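Local structure of ornithine carbamoyltransferase (Gloeobacter violaceus, 3GD5) at residues Ile268-Leu273 against Trp294-Asn299; Leu229-Trp234 against Glu279-Glu284; Met70-Gly75 against Ala303-Leu308; Pro138-Ala143 against Glu298-Ala303. The protein probably catalyses the reversible transfer of the carbamoyl group from carbamoyl phosphate to ornithine, giving citrulline on the route to arginine. One frame throughout, in Å; residues are numbered along the deposited sequence.

Interaction 1. Residues Ile268-Leu273 against Trp294-Asn299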
loop_
_atom_site.group_PDB
_atom_site.type_symbol
_atom_site.label_atom_id
_atom_site.label_comp_id
_atom_site.label_asym_id
_atom_site.label_seq_id
_atom_site.Cartn_x
_atom_site.Cartn_y
_atom_site.Cartn_z
ATOM N N ILE A 268 41.281 -8.218 -17.025
ATOM C CA ILE A 268 39.998 -7.637 -17.389
ATOM C C ILE A 268 39.109 -7.622 -16.143
ATOM O O ILE A 268 39.266 -8.468 -15.256
ATOM C CB ILE A 268 39.341 -8.473 -18.527
ATOM C CG1 ILE A 268 39.583 -7.783 -19.870
ATOM C CG2 ILE A 268 37.866 -8.687 -18.272
ATOM C CD1 ILE A 268 41.038 -7.636 -20.223
ATOM N N VAL A 269 38.201 -6.649 -16.068
ATOM C CA VAL A 269 37.285 -6.535 -14.932
ATOM C C VAL A 269 35.837 -6.748 -15.373
ATOM O O VAL A 269 35.338 -6.045 -16.254
ATOM C CB VAL A 269 37.384 -5.148 -14.251
ATOM C CG1 VAL A 269 36.370 -5.053 -13.116
ATOM C CG2 VAL A 269 38.789 -4.929 -13.709
ATOM N N LEU A 270 35.171 -7.724 -14.761
ATOM C CA LEU A 270 33.779 -8.026 -15.084
ATOM C C LEU A 270 32.858 -7.797 -13.896
ATOM O O LEU A 270 33.243 -8.010 -12.746
ATOM C CB LEU A 270 33.622 -9.485 -15.547
ATOM C CG LEU A 270 34.300 -9.915 -16.852
ATOM C CD1 LEU A 270 33.866 -11.327 -17.221
ATOM C CD2 LEU A 270 33.936 -8.945 -17.960
ATOM N N HIS A 271 31.642 -7.348 -14.185
ATOM C CA HIS A 271 30.630 -7.124 -13.155
ATOM C C HIS A 271 29.293 -7.418 -13.826
ATOM O O HIS A 271 28.965 -6.825 -14.847
ATOM C CB HIS A 271 30.684 -5.674 -12.644
ATOM C CG HIS A 271 29.805 -5.420 -11.458
ATOM N ND1 HIS A 271 30.258 -4.796 -10.314
ATOM C CD2 HIS A 271 28.492 -5.686 -11.247
ATOM C CE1 HIS A 271 29.263 -4.684 -9.452
ATOM N NE2 HIS A 271 28.180 -5.214 -9.994
ATOM N N CYS A 272 28.529 -8.352 -13.270
ATOM C CA CYS A 272 27.238 -8.715 -13.853
ATOM C C CYS A 272 26.146 -7.628 -13.775
ATOM O O CYS A 272 25.147 -7.724 -14.480
ATOM C CB CYS A 272 26.719 -10.002 -13.207
ATOM S SG CYS A 272 26.519 -9.880 -11.428
ATOM N N LEU A 273 26.343 -6.620 -12.918
ATOM C CA LEU A 273 25.412 -5.492 -12.724
ATOM C C LEU A 273 24.121 -5.832 -11.968
ATOM O O LEU A 273 23.706 -6.988 -11.928
ATOM C CB LEU A 273 25.062 -4.856 -14.075
ATOM C CG LEU A 273 26.239 -4.263 -14.863
ATOM C CD1 LEU A 273 25.752 -3.707 -16.186
ATOM C CD2 LEU A 273 26.922 -3.169 -14.039
ATOM N N TRP A 294 30.319 -3.369 -20.064
ATOM C CA TRP A 294 29.330 -3.047 -21.088
ATOM C C TRP A 294 29.295 -4.128 -22.170
ATOM O O TRP A 294 28.211 -4.507 -22.629
ATOM C CB TRP A 294 29.605 -1.654 -21.684
ATOM C CG TRP A 294 29.725 -0.582 -20.605
ATOM C CD1 TRP A 294 30.724 0.337 -20.479
ATOM C CD2 TRP A 294 28.865 -0.394 -19.462
ATOM N NE1 TRP A 294 30.554 1.074 -19.329
ATOM C CE2 TRP A 294 29.422 0.649 -18.688
ATOM C CE3 TRP A 294 27.686 -1.009 -19.018
ATOM C CZ2 TRP A 294 28.842 1.093 -17.490
ATOM C CZ3 TRP A 294 27.108 -0.569 -17.823
ATOM C CH2 TRP A 294 27.692 0.475 -17.074
ATOM N N ASP A 295 30.461 -4.641 -22.567
ATOM C CA ASP A 295 30.500 -5.718 -23.563
ATOM C C ASP A 295 29.878 -6.970 -22.935
ATOM O O ASP A 295 29.134 -7.714 -23.575
ATOM C CB ASP A 295 31.945 -6.032 -23.991
ATOM C CG ASP A 295 32.600 -4.890 -24.762
ATOM O OD1 ASP A 295 31.888 -4.148 -25.466
ATOM O OD2 ASP A 295 33.835 -4.747 -24.682
ATOM N N GLU A 296 30.191 -7.190 -21.666
ATOM C CA GLU A 296 29.673 -8.330 -20.923
ATOM C C GLU A 296 28.144 -8.286 -20.863
ATOM O O GLU A 296 27.483 -9.313 -20.977
ATOM C CB GLU A 296 30.262 -8.311 -19.513
ATOM C CG GLU A 296 29.711 -9.350 -18.560
ATOM C CD GLU A 296 30.144 -9.085 -17.127
ATOM O OE1 GLU A 296 29.864 -9.929 -16.252
ATOM O OE2 GLU A 296 30.763 -8.026 -16.877
ATOM N N ALA A 297 27.587 -7.089 -20.692
ATOM C CA ALA A 297 26.134 -6.912 -20.619
ATOM C C ALA A 297 25.477 -7.197 -21.975
ATOM O O ALA A 297 24.453 -7.895 -22.052
ATOM C CB ALA A 297 25.805 -5.486 -20.151
ATOM N N GLU A 298 26.059 -6.653 -23.041
ATOM C CA GLU A 298 25.532 -6.893 -24.377
ATOM C C GLU A 298 25.527 -8.394 -24.663
ATOM O O GLU A 298 24.613 -8.909 -25.311
ATOM C CB GLU A 298 26.384 -6.197 -25.444
ATOM C CG GLU A 298 25.844 -6.392 -26.860
ATOM C CD GLU A 298 26.824 -5.967 -27.950
ATOM O OE1 GLU A 298 27.429 -4.875 -27.837
ATOM O OE2 GLU A 298 26.979 -6.723 -28.934
ATOM N N ASN A 299 26.550 -9.095 -24.181
ATOM C CA ASN A 299 26.635 -10.531 -24.413
ATOM C C ASN A 299 25.546 -11.351 -23.732
ATOM O O ASN A 299 25.443 -12.559 -23.977
ATOM C CB ASN A 299 28.012 -11.073 -24.024
ATOM C CG ASN A 299 29.042 -10.862 -25.110
ATOM O OD1 ASN A 299 28.701 -10.788 -26.290
ATOM N ND2 ASN A 299 30.310 -10.781 -24.724
#

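Interaction 2. Residues Leu229-Trp234 against Glu279-Glu284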
loop_
_atom_site.group_PDB
_atom_site.type_symbol
_atom_site.label_atom_id
_atom_site.label_comp_id
_atom_site.label_asym_id
_atom_site.label_seq_id
_atom_site.Cartn_x
_atom_site.Cartn_y
_atom_site.Cartn_z
ATOM N N LEU A 229 39.093 -10.179 -13.063
ATOM C CA LEU A 229 38.625 -9.926 -11.703
ATOM C C LEU A 229 37.104 -9.752 -11.838
ATOM O O LEU A 229 36.628 -8.935 -12.622
ATOM C CB LEU A 229 39.273 -8.669 -11.122
ATOM C CG LEU A 229 40.780 -8.784 -10.872
ATOM C CD1 LEU A 229 41.280 -7.499 -10.239
ATOM C CD2 LEU A 229 41.072 -9.974 -9.958
ATOM N N TYR A 230 36.355 -10.533 -11.073
ATOM C CA TYR A 230 34.902 -10.524 -11.146
ATOM C C TYR A 230 34.268 -10.226 -9.801
ATOM O O TYR A 230 34.712 -10.722 -8.765
ATOM C CB TYR A 230 34.424 -11.896 -11.629
ATOM C CG TYR A 230 33.019 -11.947 -12.190
ATOM C CD1 TYR A 230 31.903 -11.708 -11.386
ATOM C CD2 TYR A 230 32.807 -12.276 -13.528
ATOM C CE1 TYR A 230 30.608 -11.801 -11.905
ATOM C CE2 TYR A 230 31.528 -12.371 -14.055
ATOM C CZ TYR A 230 30.431 -12.130 -13.243
ATOM O OH TYR A 230 29.164 -12.191 -13.795
ATOM N N THR A 231 33.226 -9.408 -9.815
ATOM C CA THR A 231 32.527 -9.095 -8.584
ATOM C C THR A 231 31.060 -8.821 -8.865
ATOM O O THR A 231 30.645 -8.698 -10.017
ATOM C CB THR A 231 33.150 -7.897 -7.853
ATOM O OG1 THR A 231 32.623 -7.841 -6.522
ATOM C CG2 THR A 231 32.844 -6.601 -8.580
ATOM N N ASP A 232 30.285 -8.722 -7.791
ATOM C CA ASP A 232 28.852 -8.510 -7.881
ATOM C C ASP A 232 28.467 -7.754 -6.623
ATOM O O ASP A 232 29.301 -7.565 -5.738
ATOM C CB ASP A 232 28.163 -9.875 -7.926
ATOM C CG ASP A 232 26.672 -9.786 -8.208
ATOM O OD1 ASP A 232 26.144 -8.667 -8.384
ATOM O OD2 ASP A 232 26.032 -10.859 -8.255
ATOM N N VAL A 233 27.214 -7.317 -6.538
ATOM C CA VAL A 233 26.761 -6.583 -5.365
ATOM C C VAL A 233 26.874 -7.426 -4.090
ATOM O O VAL A 233 26.695 -8.641 -4.126
ATOM C CB VAL A 233 25.303 -6.117 -5.538
ATOM C CG1 VAL A 233 24.739 -5.681 -4.191
ATOM C CG2 VAL A 233 25.245 -4.954 -6.534
ATOM N N TRP A 234 27.177 -6.776 -2.970
ATOM C CA TRP A 234 27.298 -7.478 -1.697
ATOM C C TRP A 234 25.953 -8.076 -1.278
ATOM O O TRP A 234 24.894 -7.648 -1.738
ATOM C CB TRP A 234 27.806 -6.534 -0.596
ATOM C CG TRP A 234 29.199 -5.992 -0.827
ATOM C CD1 TRP A 234 30.192 -6.569 -1.571
ATOM C CD2 TRP A 234 29.762 -4.790 -0.273
ATOM N NE1 TRP A 234 31.336 -5.802 -1.515
ATOM C CE2 TRP A 234 31.100 -4.706 -0.726
ATOM C CE3 TRP A 234 29.266 -3.776 0.562
ATOM C CZ2 TRP A 234 31.950 -3.648 -0.373
ATOM C CZ3 TRP A 234 30.113 -2.722 0.915
ATOM C CH2 TRP A 234 31.442 -2.669 0.446
ATOM N N GLU A 279 31.453 0.471 -3.288
ATOM C CA GLU A 279 31.295 -0.723 -2.447
ATOM C C GLU A 279 32.113 -1.856 -3.029
ATOM O O GLU A 279 33.288 -2.010 -2.694
ATOM C CB GLU A 279 29.827 -1.173 -2.331
ATOM C CG GLU A 279 28.889 -0.129 -1.731
ATOM C CD GLU A 279 27.658 -0.733 -1.056
ATOM O OE1 GLU A 279 27.008 -1.626 -1.642
ATOM O OE2 GLU A 279 27.331 -0.303 0.071
ATOM N N GLU A 280 31.502 -2.638 -3.918
ATOM C CA GLU A 280 32.193 -3.765 -4.525
ATOM C C GLU A 280 33.136 -3.338 -5.648
ATOM O O GLU A 280 33.986 -4.120 -6.067
ATOM C CB GLU A 280 31.192 -4.800 -5.046
ATOM C CG GLU A 280 30.484 -4.410 -6.339
ATOM C CD GLU A 280 29.298 -3.474 -6.125
ATOM O OE1 GLU A 280 28.956 -3.166 -4.964
ATOM O OE2 GLU A 280 28.702 -3.055 -7.133
ATOM N N ILE A 281 32.975 -2.113 -6.144
ATOM C CA ILE A 281 33.851 -1.580 -7.190
ATOM C C ILE A 281 33.925 -0.064 -7.134
ATOM O O ILE A 281 33.033 0.592 -6.612
ATOM C CB ILE A 281 33.399 -1.953 -8.617
ATOM C CG1 ILE A 281 31.899 -2.205 -8.641
ATOM C CG2 ILE A 281 34.209 -3.110 -9.138
ATOM C CD1 ILE A 281 31.083 -0.956 -8.412
ATOM N N THR A 282 34.998 0.488 -7.684
ATOM C CA THR A 282 35.165 1.933 -7.696
ATOM C C THR A 282 34.755 2.456 -9.063
ATOM O O THR A 282 34.818 1.738 -10.064
ATOM C CB THR A 282 36.639 2.345 -7.411
ATOM O OG1 THR A 282 37.488 1.857 -8.454
ATOM C CG2 THR A 282 37.108 1.764 -6.092
ATOM N N ASP A 283 34.313 3.705 -9.100
ATOM C CA ASP A 283 33.911 4.308 -10.353
ATOM C C ASP A 283 35.093 4.252 -11.313
ATOM O O ASP A 283 34.940 3.950 -12.498
ATOM C CB ASP A 283 33.501 5.761 -10.124
ATOM C CG ASP A 283 33.016 6.435 -11.400
ATOM O OD1 ASP A 283 31.991 5.987 -11.960
ATOM O OD2 ASP A 283 33.666 7.407 -11.845
ATOM N N GLU A 284 36.278 4.536 -10.779
ATOM C CA GLU A 284 37.511 4.540 -11.555
ATOM C C GLU A 284 37.711 3.252 -12.346
ATOM O O GLU A 284 37.965 3.283 -13.553
ATOM C CB GLU A 284 38.700 4.753 -10.622
ATOM C CG GLU A 284 40.051 4.801 -11.311
ATOM C CD GLU A 284 41.186 5.001 -10.325
ATOM O OE1 GLU A 284 41.501 4.051 -9.575
ATOM O OE2 GLU A 284 41.757 6.113 -10.291
#

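Interaction 3. Residues Met70-Gly75 against Ala303-Leu308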
loop_
_atom_site.group_PDB
_atom_site.type_symbol
_atom_site.label_atom_id
_atom_site.label_comp_id
_atom_site.label_asym_id
_atom_site.label_seq_id
_atom_site.Cartn_x
_atom_site.Cartn_y
_atom_site.Cartn_z
ATOM N N MET A 70 14.856 -13.242 -28.291
ATOM C CA MET A 70 13.792 -13.961 -28.982
ATOM C C MET A 70 13.325 -13.190 -30.223
ATOM O O MET A 70 13.014 -13.789 -31.256
ATOM C CB MET A 70 12.622 -14.216 -28.028
ATOM C CG MET A 70 11.556 -15.140 -28.606
ATOM S SD MET A 70 12.224 -16.729 -29.181
ATOM C CE MET A 70 10.665 -17.709 -29.252
ATOM N N TYR A 71 13.285 -11.862 -30.145
ATOM C CA TYR A 71 12.869 -11.082 -31.312
ATOM C C TYR A 71 13.857 -11.242 -32.474
ATOM O O TYR A 71 13.458 -11.279 -33.635
ATOM C CB TYR A 71 12.747 -9.598 -30.976
ATOM C CG TYR A 71 11.531 -9.217 -30.167
ATOM C CD1 TYR A 71 10.446 -10.089 -30.029
ATOM C CD2 TYR A 71 11.459 -7.970 -29.551
ATOM C CE1 TYR A 71 9.317 -9.718 -29.290
ATOM C CE2 TYR A 71 10.347 -7.590 -28.817
ATOM C CZ TYR A 71 9.285 -8.458 -28.689
ATOM O OH TYR A 71 8.188 -8.054 -27.966
ATOM N N GLN A 72 15.144 -11.335 -32.164
ATOM C CA GLN A 72 16.136 -11.480 -33.220
ATOM C C GLN A 72 16.113 -12.871 -33.833
ATOM O O GLN A 72 16.666 -13.081 -34.909
ATOM C CB GLN A 72 17.533 -11.136 -32.700
ATOM C CG GLN A 72 17.691 -9.646 -32.457
ATOM C CD GLN A 72 19.115 -9.226 -32.174
ATOM O OE1 GLN A 72 19.418 -8.035 -32.116
ATOM N NE2 GLN A 72 19.995 -10.195 -31.998
ATOM N N LEU A 73 15.473 -13.811 -33.144
ATOM C CA LEU A 73 15.340 -15.173 -33.635
ATOM C C LEU A 73 14.027 -15.290 -34.409
ATOM O O LEU A 73 13.710 -16.345 -34.958
ATOM C CB LEU A 73 15.361 -16.170 -32.473
ATOM C CG LEU A 73 16.731 -16.342 -31.799
ATOM C CD1 LEU A 73 16.617 -17.271 -30.597
ATOM C CD2 LEU A 73 17.728 -16.913 -32.808
ATOM N N GLY A 74 13.262 -14.201 -34.440
ATOM C CA GLY A 74 12.000 -14.191 -35.163
ATOM C C GLY A 74 10.793 -14.738 -34.410
ATOM O O GLY A 74 9.760 -15.040 -35.014
ATOM N N GLY A 75 10.910 -14.872 -33.095
ATOM C CA GLY A 75 9.785 -15.380 -32.334
ATOM C C GLY A 75 9.091 -14.279 -31.555
ATOM O O GLY A 75 9.487 -13.102 -31.625
ATOM N N ALA A 303 24.284 -14.554 -25.750
ATOM C CA ALA A 303 24.321 -15.823 -25.039
ATOM C C ALA A 303 22.922 -16.419 -24.933
ATOM O O ALA A 303 22.731 -17.624 -25.141
ATOM C CB ALA A 303 24.916 -15.636 -23.653
ATOM N N GLN A 304 21.943 -15.582 -24.597
ATOM C CA GLN A 304 20.577 -16.061 -24.462
ATOM C C GLN A 304 19.966 -16.492 -25.798
ATOM O O GLN A 304 19.136 -17.401 -25.828
ATOM C CB GLN A 304 19.721 -15.005 -23.742
ATOM C CG GLN A 304 19.923 -15.086 -22.233
ATOM C CD GLN A 304 19.677 -13.781 -21.499
ATOM O OE1 GLN A 304 20.188 -13.595 -20.407
ATOM N NE2 GLN A 304 18.888 -12.885 -22.085
ATOM N N LYS A 305 20.374 -15.864 -26.899
ATOM C CA LYS A 305 19.873 -16.272 -28.221
ATOM C C LYS A 305 20.329 -17.712 -28.483
ATOM O O LYS A 305 19.580 -18.525 -29.019
ATOM C CB LYS A 305 20.430 -15.372 -29.327
ATOM C CG LYS A 305 19.815 -13.991 -29.370
ATOM C CD LYS A 305 20.476 -13.107 -30.415
ATOM C CE LYS A 305 20.333 -13.662 -31.820
ATOM N NZ LYS A 305 20.872 -12.658 -32.769
ATOM N N ALA A 306 21.567 -18.019 -28.103
ATOM C CA ALA A 306 22.097 -19.365 -28.286
ATOM C C ALA A 306 21.318 -20.378 -27.447
ATOM O O ALA A 306 21.051 -21.486 -27.912
ATOM C CB ALA A 306 23.577 -19.408 -27.926
ATOM N N VAL A 307 20.944 -20.029 -26.219
ATOM C CA VAL A 307 20.184 -20.991 -25.419
ATOM C C VAL A 307 18.805 -21.185 -26.033
ATOM O O VAL A 307 18.367 -22.317 -26.233
ATOM C CB VAL A 307 20.025 -20.558 -23.932
ATOM C CG1 VAL A 307 21.380 -20.242 -23.339
ATOM C CG2 VAL A 307 19.096 -19.367 -23.817
ATOM N N LEU A 308 18.126 -20.083 -26.350
ATOM C CA LEU A 308 16.799 -20.155 -26.954
ATOM C C LEU A 308 16.857 -21.023 -28.220
ATOM O O LEU A 308 16.044 -21.931 -28.408
ATOM C CB LEU A 308 16.285 -18.745 -27.294
ATOM C CG LEU A 308 15.976 -17.817 -26.099
ATOM C CD1 LEU A 308 15.695 -16.417 -26.591
ATOM C CD2 LEU A 308 14.789 -18.349 -25.311
#

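Interaction 4. Residues Pro138-Ala143 against Glu298-Ala303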
loop_
_atom_site.group_PDB
_atom_site.type_symbol
_atom_site.label_atom_id
_atom_site.label_comp_id
_atom_site.label_asym_id
_atom_site.label_seq_id
_atom_site.Cartn_x
_atom_site.Cartn_y
_atom_site.Cartn_z
ATOM N N PRO A 138 22.920 -19.247 -14.637
ATOM C CA PRO A 138 23.560 -19.866 -15.803
ATOM C C PRO A 138 23.782 -18.960 -17.008
ATOM O O PRO A 138 24.893 -18.880 -17.544
ATOM C CB PRO A 138 22.617 -21.016 -16.142
ATOM C CG PRO A 138 22.051 -21.384 -14.818
ATOM C CD PRO A 138 21.761 -20.044 -14.201
ATOM N N CYS A 139 22.719 -18.291 -17.439
ATOM C CA CYS A 139 22.800 -17.422 -18.599
ATOM C C CYS A 139 23.801 -16.308 -18.437
ATOM O O CYS A 139 24.476 -15.955 -19.396
ATOM C CB CYS A 139 21.420 -16.859 -18.944
ATOM S SG CYS A 139 20.262 -18.142 -19.575
ATOM N N GLN A 140 23.910 -15.755 -17.233
ATOM C CA GLN A 140 24.872 -14.683 -16.989
ATOM C C GLN A 140 26.280 -15.203 -17.284
ATOM O O GLN A 140 27.052 -14.583 -18.021
ATOM C CB GLN A 140 24.799 -14.220 -15.532
ATOM C CG GLN A 140 25.870 -13.202 -15.136
ATOM C CD GLN A 140 25.752 -11.903 -15.908
ATOM O OE1 GLN A 140 24.678 -11.287 -15.947
ATOM N NE2 GLN A 140 26.853 -11.476 -16.529
ATOM N N VAL A 141 26.595 -16.355 -16.709
ATOM C CA VAL A 141 27.904 -16.962 -16.883
ATOM C C VAL A 141 28.247 -17.317 -18.324
ATOM O O VAL A 141 29.392 -17.133 -18.732
ATOM C CB VAL A 141 28.053 -18.207 -15.967
ATOM C CG1 VAL A 141 29.316 -19.020 -16.343
ATOM C CG2 VAL A 141 28.140 -17.746 -14.518
ATOM N N VAL A 142 27.279 -17.812 -19.101
ATOM C CA VAL A 142 27.568 -18.148 -20.489
ATOM C C VAL A 142 27.940 -16.859 -21.225
ATOM O O VAL A 142 28.728 -16.865 -22.175
ATOM C CB VAL A 142 26.362 -18.852 -21.201
ATOM C CG1 VAL A 142 25.866 -20.031 -20.360
ATOM C CG2 VAL A 142 25.242 -17.873 -21.452
ATOM N N ALA A 143 27.387 -15.743 -20.767
ATOM C CA ALA A 143 27.683 -14.453 -21.375
ATOM C C ALA A 143 29.084 -14.004 -20.959
ATOM O O ALA A 143 29.845 -13.459 -21.765
ATOM C CB ALA A 143 26.645 -13.408 -20.943
ATOM N N GLU A 298 26.059 -6.653 -23.041
ATOM C CA GLU A 298 25.532 -6.893 -24.377
ATOM C C GLU A 298 25.527 -8.394 -24.663
ATOM O O GLU A 298 24.613 -8.909 -25.311
ATOM C CB GLU A 298 26.384 -6.197 -25.444
ATOM C CG GLU A 298 25.844 -6.392 -26.860
ATOM C CD GLU A 298 26.824 -5.967 -27.950
ATOM O OE1 GLU A 298 27.429 -4.875 -27.837
ATOM O OE2 GLU A 298 26.979 -6.723 -28.934
ATOM N N ASN A 299 26.550 -9.095 -24.181
ATOM C CA ASN A 299 26.635 -10.531 -24.413
ATOM C C ASN A 299 25.546 -11.351 -23.732
ATOM O O ASN A 299 25.443 -12.559 -23.977
ATOM C CB ASN A 299 28.012 -11.073 -24.024
ATOM C CG ASN A 299 29.042 -10.862 -25.110
ATOM O OD1 ASN A 299 28.701 -10.788 -26.290
ATOM N ND2 ASN A 299 30.310 -10.781 -24.724
ATOM N N ARG A 300 24.734 -10.720 -22.883
ATOM C CA ARG A 300 23.632 -11.453 -22.251
ATOM C C ARG A 300 22.673 -11.783 -23.393
ATOM O O ARG A 300 22.028 -12.827 -23.417
ATOM C CB ARG A 300 22.898 -10.592 -21.209
ATOM C CG ARG A 300 23.723 -10.207 -19.980
ATOM C CD ARG A 300 23.941 -11.371 -19.019
ATOM N NE ARG A 300 22.957 -11.395 -17.937
ATOM C CZ ARG A 300 21.665 -11.641 -18.109
ATOM N NH1 ARG A 300 21.205 -11.892 -19.319
ATOM N NH2 ARG A 300 20.832 -11.620 -17.082
ATOM N N LEU A 301 22.591 -10.873 -24.352
ATOM C CA LEU A 301 21.705 -11.056 -25.498
ATOM C C LEU A 301 22.171 -12.186 -26.428
ATOM O O LEU A 301 21.391 -13.070 -26.803
ATOM C CB LEU A 301 21.605 -9.745 -26.286
ATOM C CG LEU A 301 21.121 -9.839 -27.734
ATOM C CD1 LEU A 301 19.764 -10.481 -27.756
ATOM C CD2 LEU A 301 21.083 -8.457 -28.377
ATOM N N HIS A 302 23.442 -12.142 -26.805
ATOM C CA HIS A 302 23.992 -13.151 -27.706
ATOM C C HIS A 302 24.018 -14.524 -27.045
ATOM O O HIS A 302 23.779 -15.537 -27.691
ATOM C CB HIS A 302 25.392 -12.729 -28.152
ATOM C CG HIS A 302 25.433 -11.356 -28.746
ATOM N ND1 HIS A 302 24.712 -11.012 -29.870
ATOM C CD2 HIS A 302 26.070 -10.229 -28.348
ATOM C CE1 HIS A 302 24.899 -9.731 -30.137
ATOM N NE2 HIS A 302 25.721 -9.232 -29.228
ATOM N N ALA A 303 24.284 -14.554 -25.750
ATOM C CA ALA A 303 24.321 -15.823 -25.039
ATOM C C ALA A 303 22.922 -16.419 -24.933
ATOM O O ALA A 303 22.731 -17.624 -25.141
ATOM C CB ALA A 303 24.916 -15.636 -23.653
#

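Interaction 1. Residues Ile268-Leu273 against Trp294-Asn299
Glu296 reaches from helix 293-312 to strand 268-271, where its OE2 accepts the backbone N-H of His271 at 2.9 Å from N. The bond is bent, 143° at the hydrogen, and uses the syn lone pair of OE2. An extended chain, with CG anti to the backbone N (chi1 174°), carries the carboxylate that far. Leu270 lies against the same oxygen: its CD2 and CB each come to 3.5 Å from Glu296 OE2, so one side of the acid is apolar. OE2 also lies 3.0 Å from His271 O, an acceptor facing an acceptor; the partly negative carbonyl O and the Asp144 carboxylate near OE1 would probably raise the acid's proton affinity. An alanine at Glu296 would probably leave the His271 N-H without this acceptor and open a gap beside Leu270. Leu273 points its CB at the helix and sets CD1 3.8 Å from Trp294 CZ3, the side chains crossing at about a right angle. Cys272 and Leu273 belong, by similarity, to the carbamoyl phosphate site. The strand borders strand 228-231 in the parallel sheet; Tyr230 there and Gln140 of helix 138-152 touch Glu296, and a second subunit packs on Trp294.

Interaction 2. Residues Leu229-Trp234 against Glu279-Glu284
Glu279 lays its CB over one face of the six-membered ring of Trp234, a CH-pi contact 3.6 Å from CB to the ring centroid and only 14° off the ring normal. With its chain extended beyond CG, Glu279 runs on across the indole, its carboxylate tilted 29° from the ring plane and CD 3.7 Å from Trp234 CZ3; Arg246 forms a salt bridge with this acid. Phe250 stacks on Trp234 as well. An alanine in place of Trp234 would probably strip Glu279 CB of the surface it lies on and leave Phe250 without its stacking partner. Glu280 bends at chi2 (-82°), its CB and CG each 3.4 Å from Asp232 O, and its carboxylate turns to accept from His276 N. Thr231 sets CG2 3.8 Å from Ile281 CG2, while its OG1 bonds to Val163 O. Asp232, an ornithine-binding residue by similarity, lies in the loop that follows strand 228-231, with 279-281 packed beside that loop: loops at the C-terminal edge of a parallel sheet are where Rossmann-like domains typically form their sites.

Interaction 3. Residues Met70-Gly75 against Ala303-Leu308
Leu73 and Leu308 meet obliquely where helix 60-72 ends in a Schellman motif against helix 293-312, joining the carbamoyl phosphate domain to the C-terminal helix. Leu73 directs its CB at the other helix, and CD1 comes 3.6 Å from Leu308 CB; the same methyl lies 3.6 Å from Lys305 O, so both lie on one side of this methyl. With CG anti to the carbonyl carbon (chi1 -67°), Leu308 sends CD1 back toward the first helix, 4.0 Å from Met70 CB. Ala69 of helix 60-72 also touches Leu308 and Lys305. Lys305 takes a different course: its chain bends at chi3 (61°) and crosses Gln72 at about a right angle, bringing CE to 3.9 Å from Gln72 CB. This is the outer part of the contact, for Gln72 is exposed whereas both leucines are buried. Ala44 and Leu46, in a loop, also touch Leu73. In the turn itself Gly74 has a positive phi (84°), a backbone shape in which a side chain would run into the carbonyl O of Leu73. Met70 O takes two donors from opposite faces of its plane, Leu73 N at 3.1 Å and Gly75 N at 3.0 Å.

Interaction 4. Residues Pro138-Ala143 against Glu298-Ala303
Ala143 sits in the tight part of this helix crossing, its CB pointed at helix 293-312 and 3.4 Å from Asn299 O. The same methyl is 3.8 Å from Arg300 CA and 3.9 Å from Ala303 CB, so a single carbon fits among three residues of the facing helix. Ala143 and Ala303 let the helices close in: the nearest CA pair, Ala143 and Asn299, is 5.1 Å apart, and the local axes approach to 8.2 Å at 105°, nearly perpendicular. Toward the N-terminal end of segment 138-143 the contact changes from methyl packing to a polar reach. Arg300 NE donates to Gln140 OE1, with 2.6 Å between N and O and 144° at the hydrogen. The oxygen lies at the edge of the guanidinium, 10° out of its plane, whereas seen from the amide the donor stands well above the carbonyl plane; the two flat groups are steeply turned against each other. Bends at chi2 and chi3 fold the arginine toward Gln140, whose NE2 is bound by Asp144, so that the amide is gripped at both ends. Both residues are assigned by similarity to carbamoyl phosphate binding, which is consistent with this side facing the site. On the partly exposed side of helix 293-312, away from helix 138-152, polar bonds replace packing: His302 NE2 donates to Glu298 OE2, and Glu298 also forms a salt bridge with Arg102 of a second subunit. Around the crossing, helix 60-72 touches Cys139, Arg300 and Leu301, helix 168-180 packs on Pro138 and Val141, and Thr147 of helix 138-152 bonds Asn299.

Helix 293-312 takes part in interactions 1, 3 and 4, meeting successive partners along its length: the last strand of one sheet, then helix 138-152, then the end of helix 60-72. Interaction 4 is the most central, about 6 Å from the chain centre, and combines alanine packing with a polar bond. Interaction 1, about 9 Å from it between centres, is buried too but depends on a carboxylate bonded to a strand's backbone. Interaction 3 is largely apolar with an exposed glutamine at its margin. Interaction 2 is only partly buried and leaves this helix aside; it joins interaction 1 through neighbouring strands 228-231 and 268-271, with Cys272 packed against Asp232.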